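Side-chain contacts in CRISPR-associated protein, Cse1 family (Acidimicrobium ferrooxidans, PDB 4H3T), which probably serves as the large Cse1 (CasA) subunit of a type I-E CRISPR Cascade complex, in which relatives take part in recognising target DNA: residues E53-R58 / W163-H168; R99-F102 / E108-F111; W237-L242 / A250-C255; V247-A250 / C255-F258. The protein carries 1 engineered substitution. One frame throughout, in Å; residues are numbered along the deposited sequence.

Interaction 1 of 4, residues E53-R58 / W163-H168; sequences EPALLR and WLVERH
Helices 52-68 and 157-170 cross almost perpendicularly where Ala55 meets Glu166: the local axes approach to 8.8 Å at 99°, and the CA atoms of Ala55 and Glu166 lie 5.5 Å apart. So short a separation suits alanine, whose CB points at the other helix and rests 4.0 Å from CA of Glu166, a methyl group laid directly on backbone. With CG1 of Val165 anti to the backbone N (chi1 175°), that methyl is directed across the gap and sits 3.8 Å from O of Ala55. The same CG1 also touches the tip of Leu56, at 4.1 Å from CD2, the two side chains crossing at about a right angle. Only the long branched end of Leu56 brings CD2 to the valine. Glu166 meets Ala55 through its CA, while its side chain leads away from the crossing, CD lying in the plane of the Trp163 ring at its edge. OE2 is hydrogen-bonded to Thr51, just ahead of helix 52-68. The crossing thus rests on small and branched apolar groups packed in the interior, and the carboxylate beside them has a hydroxyl partner, which probably offsets part of the cost of burying it.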
loop_
_atom_site.group_PDB
_atom_site.type_symbol
_atom_site.label_atom_id
_atom_site.label_comp_id
_atom_site.label_asym_id
_atom_site.label_seq_id
_atom_site.Cartn_x
_atom_site.Cartn_y
_atom_site.Cartn_z
ATOM N N GLU A 53 6.312 5.124 -3.580
ATOM C CA GLU A 53 5.488 6.144 -2.940
ATOM C C GLU A 53 5.364 5.938 -1.429
ATOM O O GLU A 53 5.679 6.876 -0.724
ATOM C CB GLU A 53 4.139 6.279 -3.641
ATOM C CG GLU A 53 3.387 7.478 -3.098
ATOM C CD GLU A 53 2.181 7.864 -3.921
ATOM O OE1 GLU A 53 2.056 7.334 -5.041
ATOM O OE2 GLU A 53 1.375 8.713 -3.469
ATOM N N PRO A 54 5.036 4.756 -0.896
ATOM C CA PRO A 54 5.003 4.594 0.586
ATOM C C PRO A 54 6.379 4.851 1.214
ATOM O O PRO A 54 6.522 5.440 2.281
ATOM C CB PRO A 54 4.589 3.116 0.765
ATOM C CG PRO A 54 3.976 2.727 -0.493
ATOM C CD PRO A 54 4.546 3.540 -1.587
ATOM N N ALA A 55 7.430 4.430 0.528
ATOM C CA ALA A 55 8.798 4.576 1.054
ATOM C C ALA A 55 9.214 6.031 1.135
ATOM O O ALA A 55 9.692 6.477 2.201
ATOM C CB ALA A 55 9.778 3.763 0.186
ATOM N N LEU A 56 8.938 6.788 0.084
ATOM C CA LEU A 56 9.294 8.214 0.042
ATOM C C LEU A 56 8.348 9.034 0.943
ATOM O O LEU A 56 8.801 9.944 1.601
ATOM C CB LEU A 56 9.254 8.750 -1.378
ATOM C CG LEU A 56 10.374 8.208 -2.360
ATOM C CD1 LEU A 56 10.114 8.723 -3.755
ATOM C CD2 LEU A 56 11.757 8.525 -1.802
ATOM N N LEU A 57 7.086 8.645 1.052
ATOM C CA LEU A 57 6.127 9.353 1.929
ATOM C C LEU A 57 6.564 9.217 3.371
ATOM O O LEU A 57 6.623 10.212 4.074
ATOM C CB LEU A 57 4.705 8.851 1.752
ATOM C CG LEU A 57 3.630 9.422 2.740
ATOM C CD1 LEU A 57 3.491 10.922 2.596
ATOM C CD2 LEU A 57 2.323 8.772 2.533
ATOM N N ARG A 58 6.907 7.989 3.809
ATOM C CA ARG A 58 7.364 7.762 5.177
ATOM C C ARG A 58 8.676 8.464 5.474
ATOM O O ARG A 58 8.816 9.029 6.538
ATOM C CB ARG A 58 7.435 6.286 5.493
ATOM C CG ARG A 58 6.040 5.742 5.588
ATOM C CD ARG A 58 5.924 4.281 5.481
ATOM N NE ARG A 58 6.536 3.546 6.583
ATOM C CZ ARG A 58 5.909 2.951 7.587
ATOM N NH1 ARG A 58 4.608 3.145 7.778
ATOM N NH2 ARG A 58 6.581 2.188 8.436
ATOM N N TRP A 163 15.878 4.551 -5.203
ATOM C CA TRP A 163 15.894 3.117 -5.012
ATOM C C TRP A 163 16.548 2.671 -3.710
ATOM O O TRP A 163 16.196 1.597 -3.181
ATOM C CB TRP A 163 16.516 2.406 -6.159
ATOM C CG TRP A 163 15.663 2.462 -7.381
ATOM C CD1 TRP A 163 15.977 3.052 -8.571
ATOM C CD2 TRP A 163 14.400 1.839 -7.567
ATOM N NE1 TRP A 163 14.968 2.836 -9.483
ATOM C CE2 TRP A 163 13.945 2.194 -8.864
ATOM C CE3 TRP A 163 13.511 1.162 -6.709
ATOM C CZ2 TRP A 163 12.729 1.746 -9.374
ATOM C CZ3 TRP A 163 12.307 0.734 -7.215
ATOM C CH2 TRP A 163 11.909 1.068 -8.521
ATOM N N LEU A 164 17.478 3.473 -3.200
ATOM C CA LEU A 164 18.129 3.226 -1.926
ATOM C C LEU A 164 17.110 3.287 -0.773
ATOM O O LEU A 164 17.072 2.398 0.048
ATOM C CB LEU A 164 19.240 4.253 -1.740
ATOM C CG LEU A 164 19.985 4.311 -0.452
ATOM C CD1 LEU A 164 20.700 2.990 -0.184
ATOM C CD2 LEU A 164 20.991 5.452 -0.497
ATOM N N VAL A 165 16.233 4.314 -0.788
ATOM C CA VAL A 165 15.189 4.505 0.167
ATOM C C VAL A 165 14.208 3.359 0.059
ATOM O O VAL A 165 13.837 2.752 1.058
ATOM C CB VAL A 165 14.507 5.875 -0.007
ATOM C CG1 VAL A 165 13.300 5.986 0.959
ATOM C CG2 VAL A 165 15.503 7.005 0.287
ATOM N N GLU A 166 13.891 2.962 -1.153
ATOM C CA GLU A 166 12.968 1.866 -1.355
ATOM C C GLU A 166 13.543 0.543 -0.900
ATOM O O GLU A 166 12.797 -0.268 -0.336
ATOM C CB GLU A 166 12.559 1.804 -2.855
ATOM C CG GLU A 166 11.438 0.814 -3.215
ATOM C CD GLU A 166 11.844 -0.593 -3.619
ATOM O OE1 GLU A 166 13.028 -0.938 -3.426
ATOM O OE2 GLU A 166 10.962 -1.379 -4.050
ATOM N N ARG A 167 14.840 0.277 -1.154
ATOM C CA ARG A 167 15.385 -1.047 -0.883
ATOM C C ARG A 167 15.478 -1.351 0.606
ATOM O O ARG A 167 15.363 -2.501 0.981
ATOM C CB ARG A 167 16.745 -1.215 -1.572
ATOM C CG ARG A 167 17.256 -2.624 -1.536
ATOM C CD ARG A 167 16.288 -3.671 -2.043
ATOM N NE ARG A 167 17.040 -4.800 -2.560
ATOM C CZ ARG A 167 17.467 -4.930 -3.801
ATOM N NH1 ARG A 167 18.241 -5.964 -4.140
ATOM N NH2 ARG A 167 17.167 -4.015 -4.712
ATOM N N HIS A 168 15.720 -0.358 1.444
ATOM C CA HIS A 168 15.743 -0.596 2.886
ATOM C C HIS A 168 14.401 -1.071 3.431
ATOM O O HIS A 168 14.359 -1.822 4.424
ATOM C CB HIS A 168 16.109 0.662 3.634
ATOM C CG HIS A 168 17.562 0.926 3.730
ATOM N ND1 HIS A 168 18.362 0.179 4.545
ATOM C CD2 HIS A 168 18.334 1.793 3.021
ATOM C CE1 HIS A 168 19.580 0.690 4.411
ATOM N NE2 HIS A 168 19.613 1.636 3.468
#

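Interaction 2 of 4, residues R99-F102 / E108-F111; sequences RHRF and EFPF
Arg101 lays its aliphatic chain over one face of Phe109, with CD 3.6 Å from CG of the ring. CD lies 29° off the ring normal, a CH-pi contact, and the guanidinium continues over the same side with its plane turned only 21° from that of the ring. The bends of the arginine chain at chi2 and chi3, both near -60°, fold it back for this. The flat phenylalanine face suits methylenes and guanidinium alike, while NE still reaches water. His100 comes to the same face of Phe109 edge first, a T-shaped pair with centroids 5.9 Å apart, while CG of Glu108 covers the other face. Were Phe109 cut back to an alanine here, the methylenes of Arg101 and the imidazole edge of His100 would probably lose the surface they pack on.

Deeper in, the rings of Phe102 and Phe111 are near parallel but slid apart, meeting through their CE1 atoms at 3.7 Å. O of Arg101 lies in the plane of the Phe111 ring, at its edge, 3.5 Å from CD1. Two waters tie the backbones together: one bridges O of His100 and O of Phe109, the other gives its protons to O of Arg101 and O of Phe109 and accepts from NE of Arg101. The guanidinium is anchored further by NH2 to O of Arg239, and NH2 also bonds to a glycerol, probably from the crystallisation liquor. Both segments belong to the long connection between helix 88-98 and strand 126-127; Phe102 turns back onto Phe95 of that helix and onto Trp237, while Phe111 reaches Val165 on helix 157-170.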
loop_
_atom_site.group_PDB
_atom_site.type_symbol
_atom_site.label_atom_id
_atom_site.label_comp_id
_atom_site.label_asym_id
_atom_site.label_seq_id
_atom_site.Cartn_x
_atom_site.Cartn_y
_atom_site.Cartn_z
ATOM N N ARG A 99 22.483 18.818 7.124
ATOM C CA ARG A 99 22.803 18.480 5.734
ATOM C C ARG A 99 24.137 17.747 5.558
ATOM O O ARG A 99 24.250 17.041 4.570
ATOM C CB ARG A 99 22.716 19.645 4.792
ATOM C CG ARG A 99 23.818 20.604 4.886
ATOM C CD ARG A 99 23.432 21.915 4.224
ATOM N NE ARG A 99 23.204 21.789 2.779
ATOM C CZ ARG A 99 22.923 22.809 1.961
ATOM N NH1 ARG A 99 22.797 24.043 2.439
ATOM N NH2 ARG A 99 22.766 22.601 0.660
ATOM N N HIS A 100 25.037 17.741 6.560
ATOM C CA HIS A 100 26.257 16.910 6.505
ATOM C C HIS A 100 25.888 15.385 6.503
ATOM O O HIS A 100 26.725 14.521 6.212
ATOM C CB HIS A 100 27.194 17.256 7.689
ATOM C CG HIS A 100 26.643 16.853 9.039
ATOM N ND1 HIS A 100 25.653 17.606 9.680
ATOM C CD2 HIS A 100 27.009 15.833 9.859
ATOM C CE1 HIS A 100 25.405 16.993 10.832
ATOM N NE2 HIS A 100 26.174 15.901 10.978
ATOM N N ARG A 101 24.628 15.068 6.787
ATOM C CA ARG A 101 24.120 13.694 6.773
ATOM C C ARG A 101 23.249 13.364 5.567
ATOM O O ARG A 101 22.863 12.190 5.443
ATOM C CB ARG A 101 23.350 13.418 8.063
ATOM C CG ARG A 101 24.207 13.542 9.329
ATOM C CD ARG A 101 25.335 12.492 9.427
ATOM N NE ARG A 101 24.804 11.105 9.462
ATOM C CZ ARG A 101 24.542 10.392 10.550
ATOM N NH1 ARG A 101 24.742 10.911 11.770
ATOM N NH2 ARG A 101 24.056 9.164 10.439
ATOM N N PHE A 102 22.980 14.345 4.670
ATOM C CA PHE A 102 22.166 14.156 3.476
ATOM C C PHE A 102 22.970 14.063 2.187
ATOM O O PHE A 102 22.378 14.106 1.120
ATOM C CB PHE A 102 21.139 15.280 3.355
ATOM C CG PHE A 102 19.997 15.042 4.303
ATOM C CD1 PHE A 102 18.959 14.192 3.962
ATOM C CD2 PHE A 102 19.963 15.667 5.542
ATOM C CE1 PHE A 102 17.936 13.930 4.859
ATOM C CE2 PHE A 102 18.955 15.390 6.453
ATOM C CZ PHE A 102 17.928 14.545 6.094
ATOM N N GLU A 108 32.264 9.902 4.790
ATOM C CA GLU A 108 32.100 9.477 6.168
ATOM C C GLU A 108 30.653 9.126 6.505
ATOM O O GLU A 108 30.439 8.167 7.236
ATOM C CB GLU A 108 32.631 10.607 7.084
ATOM C CG GLU A 108 32.438 10.340 8.560
ATOM C CD GLU A 108 33.102 11.321 9.516
ATOM O OE1 GLU A 108 33.397 12.467 9.105
ATOM O OE2 GLU A 108 33.235 10.964 10.709
ATOM N N PHE A 109 29.662 9.899 6.026
ATOM C CA PHE A 109 28.269 9.681 6.374
ATOM C C PHE A 109 27.353 9.516 5.150
ATOM O O PHE A 109 26.386 10.266 5.008
ATOM C CB PHE A 109 27.784 10.884 7.161
ATOM C CG PHE A 109 28.573 11.242 8.378
ATOM C CD1 PHE A 109 28.424 10.523 9.547
ATOM C CD2 PHE A 109 29.373 12.375 8.394
ATOM C CE1 PHE A 109 29.096 10.901 10.714
ATOM C CE2 PHE A 109 30.071 12.741 9.548
ATOM C CZ PHE A 109 29.923 12.003 10.703
ATOM N N PRO A 110 27.707 8.660 4.170
ATOM C CA PRO A 110 26.827 8.530 3.000
ATOM C C PRO A 110 25.397 8.209 3.445
ATOM O O PRO A 110 25.154 7.302 4.251
ATOM C CB PRO A 110 27.475 7.465 2.168
ATOM C CG PRO A 110 28.308 6.681 3.108
ATOM C CD PRO A 110 28.762 7.643 4.171
ATOM N N PHE A 111 24.442 8.977 2.892
ATOM C CA PHE A 111 23.034 8.860 3.258
ATOM C C PHE A 111 22.497 7.442 3.036
ATOM O O PHE A 111 22.619 6.912 1.936
ATOM C CB PHE A 111 22.198 9.849 2.440
ATOM C CG PHE A 111 20.717 9.799 2.757
ATOM C CD1 PHE A 111 20.209 10.473 3.841
ATOM C CD2 PHE A 111 19.839 9.079 1.956
ATOM C CE1 PHE A 111 18.850 10.420 4.141
ATOM C CE2 PHE A 111 18.466 9.071 2.231
ATOM C CZ PHE A 111 17.989 9.747 3.321
HETATM O O HOH W 1 26.083 12.812 4.289
HETATM O O HOH W 2 23.937 10.166 6.701
#

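Interaction 3 of 4, residues W237-L242 / A250-C255; sequences WERDPL and APDGVC
Arg239 points its guanidinium edge at a single oxygen of Asp252, forming a lopsided salt bridge. NH1 of Arg239 makes the strong bond, 2.7 Å to OD2 of Asp252 and nearly straight at 168°, with the oxygen lying in the guanidinium plane. NH2 of Arg239 adds a weak second bond to OD2 of Asp252 at 3.3 Å. The carboxylate is not flat against its partner: the two planes stand 41° apart, and OD2 is approached from above the carboxylate plane. A bend at chi3 (99°) in an otherwise extended chain turns the guanidinium toward the acid. Asp252 lies in the turn that follows strand 248-249, immediately before the N-cap residue Gly253 of helix 254-257, so the bridge joins the loop leading into that strand to the turn leading out of it. Long and flexible, arginine suits a partly exposed loop from which an acid must be reached, while the short aspartate holds its charge close to the turn. With a leucine at Arg239, Asp252 would probably lose this mate for its charge and the turn its tie to the loop. NH2 of Arg239 also donates to O of Val234 and keeps a long, weak ion pair with Asp256.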
loop_
_atom_site.group_PDB
_atom_site.type_symbol
_atom_site.label_atom_id
_atom_site.label_comp_id
_atom_site.label_asym_id
_atom_site.label_seq_id
_atom_site.Cartn_x
_atom_site.Cartn_y
_atom_site.Cartn_z
ATOM N N TRP A 237 19.405 9.251 9.993
ATOM C CA TRP A 237 20.454 10.246 9.696
ATOM C C TRP A 237 20.800 11.111 10.898
ATOM O O TRP A 237 21.792 11.794 10.812
ATOM C CB TRP A 237 20.109 11.150 8.492
ATOM C CG TRP A 237 18.865 11.924 8.668
ATOM C CD1 TRP A 237 18.673 13.037 9.446
ATOM C CD2 TRP A 237 17.579 11.536 8.187
ATOM N NE1 TRP A 237 17.380 13.439 9.357
ATOM C CE2 TRP A 237 16.663 12.498 8.640
ATOM C CE3 TRP A 237 17.124 10.500 7.365
ATOM C CZ2 TRP A 237 15.311 12.426 8.337
ATOM C CZ3 TRP A 237 15.779 10.432 7.075
ATOM C CH2 TRP A 237 14.902 11.434 7.508
ATOM N N GLU A 238 20.055 11.059 12.022
ATOM C CA GLU A 238 20.438 11.730 13.260
ATOM C C GLU A 238 21.129 10.755 14.144
ATOM O O GLU A 238 21.707 11.153 15.111
ATOM C CB GLU A 238 19.228 12.338 14.001
ATOM C CG GLU A 238 18.609 13.486 13.224
ATOM C CD GLU A 238 17.605 14.261 14.033
ATOM O OE1 GLU A 238 17.773 14.364 15.264
ATOM O OE2 GLU A 238 16.632 14.761 13.433
ATOM N N ARG A 239 21.050 9.463 13.858
ATOM C CA ARG A 239 21.716 8.461 14.700
ATOM C C ARG A 239 23.158 8.251 14.201
ATOM O O ARG A 239 23.541 8.694 13.116
ATOM C CB ARG A 239 20.875 7.158 14.660
ATOM C CG ARG A 239 19.462 7.388 15.196
ATOM C CD ARG A 239 18.424 6.336 14.706
ATOM N NE ARG A 239 18.230 5.346 15.752
ATOM C CZ ARG A 239 17.314 5.391 16.711
ATOM N NH1 ARG A 239 17.276 4.450 17.638
ATOM N NH2 ARG A 239 16.401 6.351 16.724
ATOM N N ASP A 240 23.955 7.618 15.010
ATOM C CA ASP A 240 25.289 7.234 14.584
ATOM C C ASP A 240 25.198 6.356 13.322
ATOM O O ASP A 240 24.298 5.497 13.244
ATOM C CB ASP A 240 25.996 6.415 15.649
ATOM C CG ASP A 240 26.362 7.168 16.906
ATOM O OD1 ASP A 240 26.436 8.416 16.849
ATOM O OD2 ASP A 240 26.534 6.514 17.945
ATOM N N PRO A 241 26.092 6.572 12.367
ATOM C CA PRO A 241 26.087 5.730 11.176
ATOM C C PRO A 241 26.281 4.263 11.552
ATOM O O PRO A 241 26.997 3.950 12.503
ATOM C CB PRO A 241 27.285 6.248 10.345
ATOM C CG PRO A 241 28.070 7.081 11.281
ATOM C CD PRO A 241 27.194 7.559 12.344
ATOM N N LEU A 242 25.713 3.383 10.758
ATOM C CA LEU A 242 25.789 1.944 11.000
ATOM C C LEU A 242 26.993 1.271 10.286
ATOM O O LEU A 242 27.699 1.868 9.486
ATOM C CB LEU A 242 24.463 1.322 10.565
ATOM C CG LEU A 242 23.243 1.891 11.320
ATOM C CD1 LEU A 242 21.961 1.278 10.880
ATOM C CD2 LEU A 242 23.371 1.710 12.831
ATOM N N ALA A 250 13.403 -3.118 18.577
ATOM C CA ALA A 250 12.122 -2.427 18.622
ATOM C C ALA A 250 12.323 -0.989 18.174
ATOM O O ALA A 250 13.169 -0.310 18.725
ATOM C CB ALA A 250 11.538 -2.460 20.039
ATOM N N PRO A 251 11.509 -0.440 17.264
ATOM C CA PRO A 251 11.687 0.992 16.914
ATOM C C PRO A 251 11.323 1.921 18.081
ATOM O O PRO A 251 10.443 1.585 18.840
ATOM C CB PRO A 251 10.808 1.190 15.675
ATOM C CG PRO A 251 9.946 -0.018 15.584
ATOM C CD PRO A 251 10.442 -1.086 16.500
ATOM N N ASP A 252 12.031 3.060 18.232
ATOM C CA ASP A 252 11.775 4.017 19.306
ATOM C C ASP A 252 10.495 4.813 19.073
ATOM O O ASP A 252 9.952 5.410 19.981
ATOM C CB ASP A 252 12.947 4.989 19.427
ATOM C CG ASP A 252 14.255 4.317 19.813
ATOM O OD1 ASP A 252 14.209 3.176 20.379
ATOM O OD2 ASP A 252 15.328 4.898 19.517
ATOM N N GLY A 253 10.110 4.902 17.825
ATOM C CA GLY A 253 8.947 5.651 17.381
ATOM C C GLY A 253 8.899 5.698 15.867
ATOM O O GLY A 253 9.677 5.006 15.161
ATOM N N VAL A 254 8.037 6.568 15.359
ATOM C CA VAL A 254 7.817 6.652 13.913
ATOM C C VAL A 254 8.983 7.192 13.130
ATOM O O VAL A 254 9.183 6.729 12.010
ATOM C CB VAL A 254 6.559 7.433 13.500
ATOM C CG1 VAL A 254 5.307 6.609 13.770
ATOM C CG2 VAL A 254 6.480 8.807 14.166
ATOM N N CYS A 255 9.736 8.166 13.652
ATOM C CA CYS A 255 10.898 8.691 12.900
ATOM C C CYS A 255 11.928 7.617 12.689
ATOM O O CYS A 255 12.534 7.588 11.625
ATOM C CB CYS A 255 11.535 9.896 13.548
ATOM S SG CYS A 255 10.432 11.328 13.684
#

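Interaction 4 of 4, residues V247-A250 / C255-F258; sequences VMRA and CDLF
A short strand-turn-helix unit, strand 248-249 followed by helix 254-257, is clasped by a salt bridge between Arg249 and Asp256. The guanidinium grips the carboxylate end-on, one nitrogen to each oxygen: NH1 of Arg249 to OD2 of Asp256 at 2.8 Å and NH2 of Arg249 to OD1 of Asp256 at 3.0 Å. Both oxygens use their syn lone pairs, and the two groups are nearly coplanar, their planes 11° apart. The NH2 bond is nearly straight at 171°, the NH1 bond somewhat bent at 158°. The side chains approach from opposite directions, each with CG anti to its own backbone N, which sends them out from strand and helix. Aspartate fits here because Asp256 stands in the first turn of its helix, where the positive end of the helix dipole would tend to stabilise a negative charge. OD2 also accepts a hydrogen bond from the backbone N of Asp252, so one carboxylate holds both the arginine and the turn. Arg249 is itself placed by backbone hydrogen bonds to Glu288 and Asp290. Paired bonds in one plane are the classic bidentate arginine-carboxylate bridge, closing here a local strand-to-helix connection.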
loop_
_atom_site.group_PDB
_atom_site.type_symbol
_atom_site.label_atom_id
_atom_site.label_comp_id
_atom_site.label_asym_id
_atom_site.label_seq_id
_atom_site.Cartn_x
_atom_site.Cartn_y
_atom_site.Cartn_z
ATOM N N VAL A 247 20.991 -6.126 13.890
ATOM C CA VAL A 247 20.245 -6.597 15.066
ATOM C C VAL A 247 18.787 -6.693 14.740
ATOM O O VAL A 247 18.325 -6.099 13.752
ATOM C CB VAL A 247 20.422 -5.632 16.326
ATOM C CG1 VAL A 247 21.870 -5.528 16.806
ATOM C CG2 VAL A 247 19.857 -4.257 16.075
HETATM N N MSE A 248 18.051 -7.347 15.632
HETATM C CA MSE A 248 16.594 -7.248 15.717
HETATM C C MSE A 248 16.366 -6.247 16.860
HETATM O O MSE A 248 16.933 -6.448 17.923
HETATM C CB MSE A 248 15.847 -8.547 15.977
HETATM C CG MSE A 248 14.327 -8.238 16.176
HETATM SE SE MSE A 248 13.234 -9.738 16.472
HETATM C CE MSE A 248 13.164 -10.341 14.624
ATOM N N ARG A 249 15.568 -5.204 16.639
ATOM C CA ARG A 249 15.356 -4.105 17.584
ATOM C C ARG A 249 13.944 -3.583 17.462
ATOM O O ARG A 249 13.407 -3.478 16.351
ATOM C CB ARG A 249 16.368 -2.966 17.198
ATOM C CG ARG A 249 16.312 -1.718 17.985
ATOM C CD ARG A 249 17.563 -0.865 17.764
ATOM N NE ARG A 249 17.590 -0.120 16.500
ATOM C CZ ARG A 249 16.859 0.969 16.259
ATOM N NH1 ARG A 249 15.988 1.402 17.156
ATOM N NH2 ARG A 249 16.959 1.603 15.096
ATOM N N ALA A 250 13.403 -3.118 18.577
ATOM C CA ALA A 250 12.122 -2.427 18.622
ATOM C C ALA A 250 12.323 -0.989 18.174
ATOM O O ALA A 250 13.169 -0.310 18.725
ATOM C CB ALA A 250 11.538 -2.460 20.039
ATOM N N CYS A 255 9.736 8.166 13.652
ATOM C CA CYS A 255 10.898 8.691 12.900
ATOM C C CYS A 255 11.928 7.617 12.689
ATOM O O CYS A 255 12.534 7.588 11.625
ATOM C CB CYS A 255 11.535 9.896 13.548
ATOM S SG CYS A 255 10.432 11.328 13.684
ATOM N N ASP A 256 12.148 6.769 13.716
ATOM C CA ASP A 256 13.078 5.639 13.669
ATOM C C ASP A 256 12.521 4.589 12.647
ATOM O O ASP A 256 13.186 4.247 11.674
ATOM C CB ASP A 256 13.208 5.075 15.103
ATOM C CG ASP A 256 14.187 3.968 15.309
ATOM O OD1 ASP A 256 15.110 3.815 14.459
ATOM O OD2 ASP A 256 14.039 3.231 16.322
ATOM N N LEU A 257 11.253 4.209 12.786
ATOM C CA LEU A 257 10.661 3.186 11.941
ATOM C C LEU A 257 10.549 3.600 10.496
ATOM O O LEU A 257 10.894 2.819 9.609
ATOM C CB LEU A 257 9.303 2.769 12.443
ATOM C CG LEU A 257 8.571 1.637 11.659
ATOM C CD1 LEU A 257 9.440 0.360 11.529
ATOM C CD2 LEU A 257 7.248 1.357 12.353
ATOM N N PHE A 258 10.076 4.812 10.265
ATOM C CA PHE A 258 9.949 5.347 8.929
ATOM C C PHE A 258 11.300 5.491 8.142
ATOM O O PHE A 258 11.242 5.678 6.953
ATOM C CB PHE A 258 9.250 6.681 8.952
ATOM C CG PHE A 258 7.771 6.707 9.297
ATOM C CD1 PHE A 258 7.086 5.545 9.626
ATOM C CD2 PHE A 258 7.079 7.891 9.292
ATOM C CE1 PHE A 258 5.715 5.593 9.988
ATOM C CE2 PHE A 258 5.744 7.958 9.703
ATOM C CZ PHE A 258 5.034 6.790 9.916
#

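How the interactions relate
Interaction 1 is the buried one, two crossing helices held by apolar packing, whereas interaction 3 is a surface salt bridge; interactions 2 and 4 are partly buried, the former mixing aromatic rings with bridging waters, the latter a planar ion pair. Interactions 3 and 4 are neighbours, sharing Ala250, Cys255 and helix 254-257: Arg239 NH1 and Arg249 NH1 come within 3.3 Å of each other, with the carboxylates of Asp252 and Asp256 close by. The ring of Phe111 packs on Trp237, joining interaction 2 to interaction 3. Interaction 1 touches interaction 2 where Leu164 packs on the backbone O of Phe111, and interaction 4 where Arg58 packs on Leu257 and Phe258.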